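PDB 2O57: putative sarcosine dimethylglycine methyltransferase from Galdieria sulphuraria, which probably transfers methyl groups from S-adenosylmethionine to the amino nitrogen of sarcosine and dimethylglycine, leading to betaine. Local coordinates for residues E43-G48 and E61-T66; L87-G92 and G139-I144; S156-L161 and A184-M189; G212-Y217 and G287-R292; S233-L238 and K283-G288. All coordinates share one frame; numbering follows the deposited sequence.

Contact 1: E43-G48 and E61-T66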
# COMPACT_ATOMS: atom_id res chain seq x y z
N GLU A 43 17.37 -16.25 -7.77
CA GLU A 43 16.13 -15.50 -7.98
C GLU A 43 15.76 -14.91 -6.62
O GLU A 43 15.18 -15.60 -5.75
CB GLU A 43 15.02 -16.39 -8.52
CG GLU A 43 13.77 -15.63 -8.91
CD GLU A 43 12.56 -16.55 -9.19
OE1 GLU A 43 12.77 -17.77 -9.36
OE2 GLU A 43 11.40 -16.05 -9.21
N ASP A 44 16.15 -13.65 -6.44
CA ASP A 44 16.19 -13.02 -5.12
C ASP A 44 14.84 -12.98 -4.42
O ASP A 44 13.83 -12.69 -5.07
CB ASP A 44 16.71 -11.60 -5.24
CG ASP A 44 18.08 -11.54 -5.85
OD1 ASP A 44 19.07 -11.40 -5.12
OD2 ASP A 44 18.17 -11.64 -7.07
N ILE A 45 14.88 -13.26 -3.12
CA ILE A 45 13.77 -13.13 -2.17
C ILE A 45 13.77 -11.79 -1.42
O ILE A 45 14.80 -11.34 -0.87
CB ILE A 45 13.86 -14.29 -1.11
CG1 ILE A 45 13.80 -15.66 -1.80
CG2 ILE A 45 12.78 -14.15 0.05
CD1 ILE A 45 12.44 -15.95 -2.56
N HIS A 46 12.58 -11.20 -1.30
CA HIS A 46 12.38 -10.02 -0.47
C HIS A 46 11.09 -10.26 0.31
O HIS A 46 10.43 -11.29 0.10
CB HIS A 46 12.28 -8.73 -1.30
CG HIS A 46 13.43 -8.54 -2.24
ND1 HIS A 46 13.41 -9.01 -3.54
CD2 HIS A 46 14.66 -8.00 -2.05
CE1 HIS A 46 14.56 -8.73 -4.13
NE2 HIS A 46 15.34 -8.12 -3.24
N VAL A 47 10.75 -9.32 1.20
CA VAL A 47 9.56 -9.50 2.04
C VAL A 47 8.35 -9.76 1.16
O VAL A 47 8.13 -9.04 0.22
CB VAL A 47 9.35 -8.34 3.01
CG1 VAL A 47 8.10 -8.55 3.87
CG2 VAL A 47 10.61 -8.19 3.95
N GLY A 48 7.61 -10.83 1.45
CA GLY A 48 6.55 -11.32 0.60
C GLY A 48 5.16 -10.78 0.94
O GLY A 48 4.94 -10.26 2.04
N GLU A 61 6.48 -17.93 -3.72
CA GLU A 61 5.22 -17.39 -4.25
C GLU A 61 4.95 -15.99 -3.69
O GLU A 61 4.64 -15.08 -4.43
CB GLU A 61 4.05 -18.33 -3.90
CG GLU A 61 3.84 -19.48 -4.86
CD GLU A 61 3.34 -18.99 -6.24
OE1 GLU A 61 2.10 -19.02 -6.51
OE2 GLU A 61 4.19 -18.55 -7.04
N ALA A 62 5.04 -15.83 -2.36
CA ALA A 62 4.83 -14.52 -1.72
C ALA A 62 5.82 -13.44 -2.20
O ALA A 62 5.43 -12.29 -2.41
CB ALA A 62 4.91 -14.65 -0.22
N SER A 63 7.10 -13.79 -2.32
CA SER A 63 8.11 -12.84 -2.80
C SER A 63 7.79 -12.44 -4.27
O SER A 63 7.95 -11.27 -4.62
CB SER A 63 9.52 -13.42 -2.65
OG SER A 63 10.47 -12.50 -3.09
N LEU A 64 7.35 -13.37 -5.11
CA LEU A 64 6.85 -13.03 -6.46
C LEU A 64 5.62 -12.14 -6.47
O LEU A 64 5.51 -11.26 -7.32
CB LEU A 64 6.52 -14.28 -7.30
CG LEU A 64 7.73 -15.03 -7.78
CD1 LEU A 64 7.30 -16.44 -8.18
CD2 LEU A 64 8.40 -14.28 -8.97
N ARG A 65 4.70 -12.35 -5.51
CA ARG A 65 3.52 -11.44 -5.37
C ARG A 65 4.00 -10.00 -5.09
O ARG A 65 3.52 -9.04 -5.70
CB ARG A 65 2.58 -11.89 -4.27
CG ARG A 65 1.84 -13.21 -4.57
CD ARG A 65 0.68 -13.48 -3.61
NE ARG A 65 0.37 -14.90 -3.61
CZ ARG A 65 0.73 -15.77 -2.66
NH1 ARG A 65 1.36 -15.36 -1.57
NH2 ARG A 65 0.42 -17.06 -2.79
N THR A 66 5.00 -9.87 -4.21
CA THR A 66 5.60 -8.55 -3.95
C THR A 66 6.16 -7.94 -5.24
O THR A 66 5.92 -6.75 -5.51
CB THR A 66 6.72 -8.66 -2.91
OG1 THR A 66 6.13 -8.79 -1.63
CG2 THR A 66 7.66 -7.40 -2.91
O HOH W 1 11.17 -12.58 -5.58
O HOH W 2 10.65 -9.72 -3.92

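Contact 2: L87-G92 and G139-I144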
# COMPACT_ATOMS: atom_id res chain seq x y z
N LEU A 87 17.39 1.82 -12.79
CA LEU A 87 18.50 1.56 -11.91
C LEU A 87 18.01 0.71 -10.75
O LEU A 87 17.03 1.09 -10.04
CB LEU A 87 19.07 2.89 -11.42
CG LEU A 87 20.14 2.80 -10.34
CD1 LEU A 87 21.41 2.02 -10.85
CD2 LEU A 87 20.48 4.17 -9.75
N ASP A 88 18.64 -0.45 -10.54
CA ASP A 88 18.24 -1.30 -9.41
C ASP A 88 19.27 -1.14 -8.30
O ASP A 88 20.41 -1.60 -8.44
CB ASP A 88 18.07 -2.78 -9.80
CG ASP A 88 17.58 -3.66 -8.63
OD1 ASP A 88 17.62 -3.26 -7.44
OD2 ASP A 88 17.15 -4.78 -8.93
N LEU A 89 18.86 -0.47 -7.21
CA LEU A 89 19.73 -0.20 -6.08
C LEU A 89 19.65 -1.37 -5.09
O LEU A 89 18.62 -1.59 -4.45
CB LEU A 89 19.36 1.14 -5.43
CG LEU A 89 19.68 2.43 -6.19
CD1 LEU A 89 19.21 3.63 -5.41
CD2 LEU A 89 21.22 2.58 -6.40
N GLY A 90 20.72 -2.13 -5.00
CA GLY A 90 20.77 -3.29 -4.10
C GLY A 90 20.26 -4.50 -4.84
O GLY A 90 19.47 -5.28 -4.32
N ALA A 91 20.73 -4.68 -6.08
CA ALA A 91 20.14 -5.66 -6.98
C ALA A 91 20.31 -7.17 -6.63
O ALA A 91 19.67 -8.02 -7.23
CB ALA A 91 20.64 -5.37 -8.39
N GLY A 92 21.23 -7.49 -5.72
CA GLY A 92 21.48 -8.88 -5.30
C GLY A 92 21.95 -9.68 -6.49
O GLY A 92 22.87 -9.26 -7.20
N GLY A 139 29.21 -0.79 -6.58
CA GLY A 139 29.33 0.49 -5.92
C GLY A 139 28.33 0.73 -4.81
O GLY A 139 27.60 -0.19 -4.37
N SER A 140 28.33 1.98 -4.36
CA SER A 140 27.63 2.44 -3.17
C SER A 140 26.49 3.38 -3.57
O SER A 140 26.65 4.14 -4.52
CB SER A 140 28.64 3.19 -2.33
OG SER A 140 28.01 3.96 -1.33
N PHE A 141 25.37 3.34 -2.82
CA PHE A 141 24.25 4.29 -3.04
C PHE A 141 24.65 5.71 -2.66
O PHE A 141 23.94 6.64 -3.03
CB PHE A 141 23.02 3.98 -2.17
CG PHE A 141 22.54 2.56 -2.21
CD1 PHE A 141 22.99 1.66 -3.17
CD2 PHE A 141 21.59 2.14 -1.27
CE1 PHE A 141 22.52 0.35 -3.20
CE2 PHE A 141 21.12 0.84 -1.27
CZ PHE A 141 21.59 -0.08 -2.24
N LEU A 142 25.74 5.86 -1.90
CA LEU A 142 26.24 7.19 -1.51
C LEU A 142 27.02 7.84 -2.66
O LEU A 142 27.22 9.04 -2.67
CB LEU A 142 27.09 7.09 -0.24
CG LEU A 142 26.40 6.42 0.95
CD1 LEU A 142 27.31 6.36 2.21
CD2 LEU A 142 25.10 7.12 1.27
N GLU A 143 27.41 7.03 -3.65
CA GLU A 143 28.14 7.52 -4.79
C GLU A 143 27.78 6.71 -6.04
O GLU A 143 28.58 5.91 -6.56
CB GLU A 143 29.65 7.44 -4.49
CG GLU A 143 30.47 8.51 -5.20
CD GLU A 143 31.95 8.43 -4.84
OE1 GLU A 143 32.77 8.15 -5.76
OE2 GLU A 143 32.30 8.62 -3.64
N ILE A 144 26.57 6.93 -6.53
CA ILE A 144 26.09 6.16 -7.66
C ILE A 144 26.99 6.51 -8.85
O ILE A 144 27.12 7.70 -9.19
CB ILE A 144 24.59 6.42 -7.94
CG1 ILE A 144 23.74 6.09 -6.68
CG2 ILE A 144 24.16 5.63 -9.17
CD1 ILE A 144 22.19 6.40 -6.84

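Contact 3: S156-L161 and A184-M189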
# COMPACT_ATOMS: atom_id res chain seq x y z
N SER A 156 14.21 -0.31 -5.75
CA SER A 156 15.08 -0.78 -4.66
C SER A 156 14.26 -1.56 -3.63
O SER A 156 13.40 -1.00 -2.96
CB SER A 156 15.76 0.43 -4.00
OG SER A 156 16.69 0.01 -3.02
N GLN A 157 14.55 -2.83 -3.47
CA GLN A 157 13.79 -3.68 -2.55
C GLN A 157 14.64 -4.08 -1.35
O GLN A 157 15.63 -4.83 -1.49
CB GLN A 157 13.32 -4.93 -3.27
CG GLN A 157 12.18 -4.67 -4.25
CD GLN A 157 11.81 -5.96 -4.99
OE1 GLN A 157 12.64 -6.56 -5.68
NE2 GLN A 157 10.59 -6.38 -4.85
N ASP A 158 14.26 -3.52 -0.20
CA ASP A 158 14.81 -3.88 1.13
C ASP A 158 16.31 -3.60 1.25
O ASP A 158 16.99 -4.22 2.05
CB ASP A 158 14.50 -5.36 1.45
CG ASP A 158 12.99 -5.66 1.41
OD1 ASP A 158 12.18 -4.70 1.40
OD2 ASP A 158 12.64 -6.86 1.43
N ALA A 159 16.80 -2.66 0.47
CA ALA A 159 18.24 -2.34 0.48
C ALA A 159 18.61 -1.14 1.36
O ALA A 159 19.75 -1.06 1.83
CB ALA A 159 18.70 -2.08 -0.94
N PHE A 160 17.71 -0.17 1.49
CA PHE A 160 18.01 1.11 2.19
C PHE A 160 18.21 0.85 3.70
O PHE A 160 18.92 1.60 4.36
CB PHE A 160 16.87 2.12 2.01
CG PHE A 160 16.83 2.84 0.65
CD1 PHE A 160 17.47 2.34 -0.50
CD2 PHE A 160 16.14 4.05 0.55
CE1 PHE A 160 17.39 3.03 -1.74
CE2 PHE A 160 16.06 4.74 -0.66
CZ PHE A 160 16.69 4.22 -1.81
N LEU A 161 17.59 -0.23 4.21
CA LEU A 161 17.70 -0.64 5.62
C LEU A 161 19.14 -0.52 6.16
O LEU A 161 19.35 -0.00 7.25
CB LEU A 161 17.18 -2.10 5.83
CG LEU A 161 17.35 -2.76 7.22
CD1 LEU A 161 16.54 -2.02 8.24
CD2 LEU A 161 16.90 -4.21 7.21
N ALA A 184 10.55 3.53 -7.03
CA ALA A 184 9.76 2.61 -6.21
C ALA A 184 10.69 1.89 -5.23
O ALA A 184 11.66 1.24 -5.65
CB ALA A 184 8.97 1.61 -7.08
N ILE A 185 10.40 2.00 -3.93
CA ILE A 185 11.23 1.33 -2.90
C ILE A 185 10.38 0.54 -1.95
O ILE A 185 9.17 0.81 -1.77
CB ILE A 185 12.12 2.31 -2.08
CG1 ILE A 185 11.27 3.23 -1.16
CG2 ILE A 185 13.00 3.11 -3.00
CD1 ILE A 185 12.13 4.00 -0.13
N THR A 186 11.01 -0.48 -1.36
CA THR A 186 10.45 -1.20 -0.22
C THR A 186 11.57 -1.29 0.84
O THR A 186 12.75 -1.27 0.48
CB THR A 186 9.89 -2.65 -0.55
OG1 THR A 186 10.95 -3.60 -0.87
CG2 THR A 186 8.79 -2.65 -1.60
N ASP A 187 11.21 -1.35 2.12
CA ASP A 187 12.23 -1.46 3.17
C ASP A 187 11.58 -1.92 4.45
O ASP A 187 10.55 -1.38 4.88
CB ASP A 187 12.85 -0.06 3.38
CG ASP A 187 14.36 -0.12 3.73
OD1 ASP A 187 15.06 -1.06 3.31
OD2 ASP A 187 14.83 0.83 4.39
N PRO A 188 12.21 -2.90 5.12
CA PRO A 188 11.80 -3.10 6.51
C PRO A 188 12.10 -1.79 7.25
O PRO A 188 13.11 -1.11 6.94
CB PRO A 188 12.74 -4.20 7.00
CG PRO A 188 13.21 -4.93 5.72
CD PRO A 188 13.31 -3.80 4.71
N MSE A 189 11.22 -1.41 8.17
CA MSE A 189 11.35 -0.12 8.85
C MSE A 189 10.75 -0.12 10.24
O MSE A 189 10.16 -1.11 10.64
CB MSE A 189 10.82 1.06 7.99
CG MSE A 189 9.60 0.88 7.13
SE MSE A 189 9.37 2.49 5.92
CE MSE A 189 10.11 2.13 4.33
O HOH W 3 15.34 -0.41 -0.44

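Contact 4: G212-Y217 and G287-R292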
# COMPACT_ATOMS: atom_id res chain seq x y z
N GLY A 212 15.10 3.44 9.23
CA GLY A 212 14.20 4.22 8.38
C GLY A 212 12.75 4.13 8.85
O GLY A 212 12.40 3.27 9.64
N SER A 213 11.92 5.08 8.39
CA SER A 213 10.46 5.06 8.61
C SER A 213 9.82 5.86 7.46
O SER A 213 10.51 6.65 6.77
CB SER A 213 10.09 5.72 9.95
OG SER A 213 10.50 7.08 9.94
N LEU A 214 8.53 5.62 7.23
CA LEU A 214 7.82 6.31 6.15
C LEU A 214 7.91 7.83 6.29
O LEU A 214 8.10 8.52 5.29
CB LEU A 214 6.35 5.86 6.09
CG LEU A 214 6.07 4.41 5.66
CD1 LEU A 214 4.60 4.08 5.83
CD2 LEU A 214 6.51 4.17 4.16
N GLY A 215 7.79 8.34 7.52
CA GLY A 215 7.83 9.79 7.75
C GLY A 215 9.21 10.35 7.42
O GLY A 215 9.33 11.41 6.78
N LEU A 216 10.27 9.65 7.86
CA LEU A 216 11.64 10.13 7.58
C LEU A 216 11.94 10.12 6.07
O LEU A 216 12.44 11.10 5.53
CB LEU A 216 12.70 9.32 8.31
CG LEU A 216 14.18 9.64 8.01
CD1 LEU A 216 14.60 11.09 8.36
CD2 LEU A 216 15.06 8.62 8.79
N TYR A 217 11.67 8.99 5.42
CA TYR A 217 11.90 8.87 3.98
C TYR A 217 11.15 9.95 3.19
O TYR A 217 11.69 10.53 2.25
CB TYR A 217 11.53 7.47 3.50
CG TYR A 217 12.55 6.39 3.90
CD1 TYR A 217 13.60 6.68 4.78
CD2 TYR A 217 12.45 5.10 3.40
CE1 TYR A 217 14.54 5.67 5.14
CE2 TYR A 217 13.38 4.10 3.74
CZ TYR A 217 14.42 4.40 4.63
OH TYR A 217 15.33 3.38 4.96
N GLY A 287 7.67 -1.24 4.82
CA GLY A 287 7.20 -0.03 4.15
C GLY A 287 7.39 -0.11 2.66
O GLY A 287 8.29 -0.79 2.18
N GLY A 288 6.53 0.57 1.91
CA GLY A 288 6.68 0.65 0.45
C GLY A 288 6.36 2.09 0.07
O GLY A 288 5.47 2.70 0.68
N MSE A 289 7.08 2.65 -0.91
CA MSE A 289 6.82 4.02 -1.34
C MSE A 289 7.12 4.25 -2.81
O MSE A 289 8.00 3.62 -3.37
CB MSE A 289 7.67 5.02 -0.55
CG MSE A 289 7.80 4.69 0.93
SE MSE A 289 9.02 5.78 1.94
CE MSE A 289 8.02 7.48 1.98
N LEU A 290 6.40 5.18 -3.42
CA LEU A 290 6.75 5.65 -4.76
C LEU A 290 6.90 7.16 -4.71
O LEU A 290 6.12 7.87 -4.06
CB LEU A 290 5.72 5.26 -5.79
CG LEU A 290 5.85 3.86 -6.39
CD1 LEU A 290 5.20 2.81 -5.39
CD2 LEU A 290 5.08 3.95 -7.66
N PHE A 291 7.93 7.63 -5.41
CA PHE A 291 8.25 9.04 -5.47
C PHE A 291 8.33 9.46 -6.91
O PHE A 291 8.60 8.62 -7.78
CB PHE A 291 9.63 9.32 -4.86
CG PHE A 291 9.81 8.81 -3.45
CD1 PHE A 291 9.42 9.58 -2.36
CD2 PHE A 291 10.42 7.58 -3.23
CE1 PHE A 291 9.62 9.12 -1.05
CE2 PHE A 291 10.65 7.12 -1.93
CZ PHE A 291 10.24 7.89 -0.84
N ARG A 292 8.12 10.74 -7.18
CA ARG A 292 8.46 11.27 -8.48
C ARG A 292 9.38 12.49 -8.33
O ARG A 292 9.21 13.29 -7.41
CB ARG A 292 7.21 11.63 -9.29
CG ARG A 292 7.51 12.06 -10.73
CD ARG A 292 6.29 12.51 -11.53
NE ARG A 292 5.28 11.48 -11.81
CZ ARG A 292 5.31 10.59 -12.80
NH1 ARG A 292 6.34 10.50 -13.67
NH2 ARG A 292 4.28 9.76 -12.92

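Contact 5: S233-L238 and K283-G288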
# COMPACT_ATOMS: atom_id res chain seq x y z
N SER A 233 2.18 0.46 4.32
CA SER A 233 2.78 -0.10 5.54
C SER A 233 2.11 -1.45 5.72
O SER A 233 0.87 -1.53 5.79
CB SER A 233 2.54 0.83 6.74
OG SER A 233 2.92 0.20 7.97
N ARG A 234 2.92 -2.51 5.72
CA ARG A 234 2.39 -3.85 5.82
C ARG A 234 3.08 -4.57 6.97
O ARG A 234 3.96 -5.40 6.72
CB ARG A 234 2.63 -4.61 4.52
CG ARG A 234 1.90 -3.98 3.31
CD ARG A 234 2.27 -4.73 2.04
NE ARG A 234 1.77 -4.09 0.81
CZ ARG A 234 0.63 -4.42 0.23
NH1 ARG A 234 -0.17 -5.38 0.75
NH2 ARG A 234 0.29 -3.81 -0.91
N PRO A 235 2.68 -4.26 8.24
CA PRO A 235 3.30 -5.02 9.35
C PRO A 235 2.89 -6.51 9.33
O PRO A 235 3.65 -7.36 9.80
CB PRO A 235 2.80 -4.30 10.61
CG PRO A 235 1.51 -3.62 10.17
CD PRO A 235 1.72 -3.24 8.73
N ASP A 236 1.74 -6.83 8.72
CA ASP A 236 1.39 -8.23 8.49
C ASP A 236 2.41 -9.00 7.65
O ASP A 236 2.79 -10.09 8.03
CB ASP A 236 -0.07 -8.44 8.01
CG ASP A 236 -0.39 -7.78 6.65
OD1 ASP A 236 0.44 -7.03 6.04
OD2 ASP A 236 -1.54 -8.03 6.21
N SER A 237 2.84 -8.43 6.53
CA SER A 237 3.87 -9.02 5.69
C SER A 237 5.19 -9.21 6.46
O SER A 237 5.83 -10.26 6.33
CB SER A 237 4.11 -8.19 4.41
OG SER A 237 3.11 -8.51 3.43
N LEU A 238 5.59 -8.20 7.23
CA LEU A 238 6.81 -8.27 8.03
C LEU A 238 6.77 -9.50 8.96
O LEU A 238 7.72 -10.33 8.95
CB LEU A 238 6.99 -7.00 8.84
CG LEU A 238 8.35 -6.92 9.57
CD1 LEU A 238 9.32 -6.24 8.69
CD2 LEU A 238 8.18 -6.13 10.87
N LYS A 283 5.82 -1.94 16.65
CA LYS A 283 7.01 -1.08 16.57
C LYS A 283 7.64 -1.05 15.17
O LYS A 283 8.27 -0.08 14.81
CB LYS A 283 8.09 -1.51 17.55
CG LYS A 283 7.62 -1.54 19.03
CD LYS A 283 8.82 -1.67 19.93
CE LYS A 283 8.42 -1.54 21.38
NZ LYS A 283 8.63 -2.88 22.02
N LEU A 284 7.51 -2.14 14.43
CA LEU A 284 8.21 -2.33 13.15
C LEU A 284 7.22 -2.63 12.05
O LEU A 284 6.14 -3.19 12.29
CB LEU A 284 9.21 -3.48 13.25
CG LEU A 284 10.25 -3.38 14.38
CD1 LEU A 284 11.15 -4.65 14.35
CD2 LEU A 284 11.11 -2.16 14.22
N THR A 285 7.58 -2.26 10.84
CA THR A 285 6.72 -2.56 9.68
C THR A 285 7.53 -2.81 8.41
O THR A 285 8.73 -2.68 8.41
CB THR A 285 5.65 -1.43 9.45
OG1 THR A 285 4.72 -1.85 8.47
CG2 THR A 285 6.28 -0.08 9.01
N TRP A 286 6.85 -3.21 7.35
CA TRP A 286 7.50 -3.30 6.05
C TRP A 286 6.87 -2.22 5.22
O TRP A 286 5.68 -2.27 4.96
CB TRP A 286 7.31 -4.69 5.41
CG TRP A 286 7.95 -4.82 4.03
CD1 TRP A 286 9.28 -4.58 3.70
CD2 TRP A 286 7.31 -5.21 2.83
NE1 TRP A 286 9.46 -4.76 2.36
CE2 TRP A 286 8.28 -5.18 1.80
CE3 TRP A 286 5.99 -5.60 2.52
CZ2 TRP A 286 7.99 -5.52 0.47
CZ3 TRP A 286 5.70 -5.95 1.19
CH2 TRP A 286 6.70 -5.90 0.19
N GLY A 287 7.67 -1.24 4.82
CA GLY A 287 7.20 -0.03 4.15
C GLY A 287 7.39 -0.11 2.66
O GLY A 287 8.29 -0.79 2.18
N GLY A 288 6.53 0.57 1.91
CA GLY A 288 6.68 0.65 0.45
C GLY A 288 6.36 2.09 0.07
O GLY A 288 5.47 2.70 0.68

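Contact 1: E43-G48 and E61-T66
Water 2 lies in the plane of the His46 imidazole, at its edge, 2.9 Å from His46 ND1, and links the ring to Ser63 OG. A second flat group, the Arg65 guanidinium, lies on the helix itself, away from the loop, with Glu61 O over one face and a salt bridge from NH1 to Asp57. The setting is a loop-on-helix packing on the N-terminal side of a Rossmann-like methyltransferase core, with 43-48 laid along helix 59-76. Ser63 OG stands anti to its own nitrogen (chi1 -179°), which turns it out from the helix to accept the N-H of His46 at 3.1 Å in a nearly straight bond (169°). Water 1 joins the same hydroxyl to Asp44 O, where it donates at 2.7 Å. The carboxylate of Asp44 turns away to accept from Tyr93 N and Gly95 N of the glycine-rich turn. Gly48 lies tight against the helix, its CA 3.4 Å from Ala62 O, and any CB there would clash with that of Ala62. One turn further on, Thr66 OG1 donates to Val47 O at 2.7 Å, in the carbonyl plane and on a lone pair, with a C=O...donor angle of 136°.

Contact 2: L87-G92 and G139-I144
Leu89 CB rests over one face of the Phe141 ring, 4.2 Å from the centroid and 20° off the normal, a CH-pi contact displaced toward the CE1-CZ rim. Beyond CG the side chain runs past the ring in the opposite direction to Phe141, and Leu89 CD2 ends between two partners, Phe141 CD1 at 3.8 Å and Ile144 CD1 at 4.0 Å. With CG of Phe141 anti to its carbonyl carbon (chi1 -50°), the ring leans across to the backbone after Leu89, where Phe141 CZ comes within 3.5 Å of Gly90 N, obliquely to the ring. Strand 85-89 is a central parallel strand of the Rossmann-like methyltransferase sheet, and the glycine-rich turn that follows it, with Gly90 and Gly92, probably wraps round S-adenosylmethionine as in relatives. Gly90 has backbone angles that would jam a CB against the preceding carbonyl, and Phe141 CZ would crowd it too. On the strand's other touching residue, Leu87 CD2 and Ile144 CG2 meet tip to tip at 4.0 Å. Phe141 is carried by a type I turn from Ser140 to Glu143, where Ser140 OG accepts from Leu142 N at 3.0 Å in an ST turn.

Contact 3: S156-L161 and A184-M189
Ser156 and Gln157 pair in parallel with Ile185 and Thr186, joining two neighbouring strands at the middle of the Rossmann-like sheet. Ser156 N donates to Ala184 O, Thr186 N to Ser156 O, and Asp158 N closes the ladder on Thr186 O at 2.8 Å, coming from above the carbonyl plane. There the first strand ends, and beyond it side-chain bonds link the segments. Thr186 OG1, placed between its backbone N and carbonyl carbon (chi1 70°), donates to Asp158 OD1 at 2.8 Å, approaching from above the carboxylate plane. Asp187 reaches the other way: Asp187 OD1 takes the N-H of Leu161 at 2.8 Å on the syn lone pair, though the bond is bent to 136°. Next to these polar links, Phe160 CZ meets Ile185 CG2 at 4.0 Å and Leu161 CD2 crosses the ring of Pro188, touching its CG at 4.0 Å. Water 3 bridges the turn, donating to Ser156 OG and Thr186 O and accepting from Phe160 N. In the next shell, Tyr217 OH holds Asp187 OD2, while Trp286 NE1 and Val47 N bind the two oxygens of Asp158. A leucine in place of Asp187 would probably leave Leu161 N and Tyr217 OH without their carboxylate partner and let the loop after strand 151-157 shift. Past the end of the strand, two carboxylates thus take over, Asp187 receiving the Leu161 N-H and Asp158 the Thr186 hydroxyl, a chemistry that ties down a loop which in methyltransferases of this fold commonly borders the active site.

Contact 4: G212-Y217 and G287-R292
Selenomethionine Met289 wedges its side chain between Leu214 and Tyr217, and this is where helix 214-223 packs tightly on strand 284-293. Met289 CG lies 3.5 Å from Leu214 CD2 as the two chains slide past each other in opposite directions. Met289 SE then sits 3.4 Å from Tyr217 CB and in the plane of the tyrosine ring, at its edge, 5.1 Å from the centroid and 82° off the normal: a Met-aromatic contact. A bend at the last torsion (chi3 71°) folds the methyl back toward the helix, so that Met289 CE also reaches Leu214 O at 3.5 Å. The same Leu214 methyl, CD2, lies close to Gly287, with no space for a CB there. Farther along the strand the fit slackens, and Phe291 CE1 approaches the carbonyl oxygen of Tyr217 only at 4.1 Å. The helix turns its outer side to solvent with Leu216, whose N-H makes a weak capping bond to Ser213 OG, the N-cap residue. On the buried side, the Tyr217 ring also makes an edge-to-face contact with Phe170, while its hydroxyl leaves the contact to bind Asp187. The helix thus covers one face of the three strands 181-190, 284-293 and 226-233 at the antiparallel end of the methyltransferase sheet. Selenium stands here where the native methionine would have sulfur. With no hydrogen bond between the two segments, the contact is apolar in character and rests on dispersion and close fit.

Contact 5: S233-L238 and K283-G288
Ser233 and Thr285 both hold their hydroxyl anti to the backbone nitrogen (chi1 170° and -171°), and these torsions bring Ser233 OG and Thr285 OG1 together in a hydrogen bond of 2.8 Å. In Leu238, CG swung anti to N sends the two methyls down onto the strand: CD1 touches Thr285 O at 3.6 Å, CD2 touches Leu284 CB at 3.7 Å. An alanine in place of Leu238 would remove both methyls and would probably open a gap between helix 235-251 and strand 284-293 at Leu284 and Thr285. The backbone link is Arg234 N to Trp286 O, 2.9 Å and 163° at the hydrogen. Alongside it, the extended arginine runs in the same direction as the indole, with Arg234 CD 3.7 Å from Trp286 CZ3. Ser237 CB meets the same ring at Trp286 CE3, also 3.7 Å. Trp286 N, buried here, has no hydrogen-bond partner in the model. Ser233 and Gly287 form a non-hydrogen-bonded antiparallel pair at the end of strand 226-233, where the chain turns through the N-cap Arg234 into helix 235-251. Trp275 of helix 262-280 packs on Leu238 and Leu284, Trp69 of helix 59-76 makes a cation-pi contact with Arg234, and beyond Ser233 the sheet continues into a strand of the second subunit, whose Glu73 forms a salt bridge with Arg234.

Contact 3 lies nearest the centre of the chain, in the parallel part of the sheet, and combines strand pairing with carboxylate bonds. Contacts 4 and 5 share strand 284-293 and its Gly287 and Gly288, yet differ: 4 is apolar helix-on-sheet packing, whereas 5 mixes hydroxyl and backbone bonds with apolar packing and borders the second subunit. Contact 2 is likewise buried and apolar, but joins the start of the glycine-rich turn to a loop, about 17 Å from contact 4 between centres. Contact 1, only partly buried, combines two direct hydrogen bonds with two water bridges; it touches contacts 2, 3 and 5, so the loop 43-48 meets both the turn and strand ends.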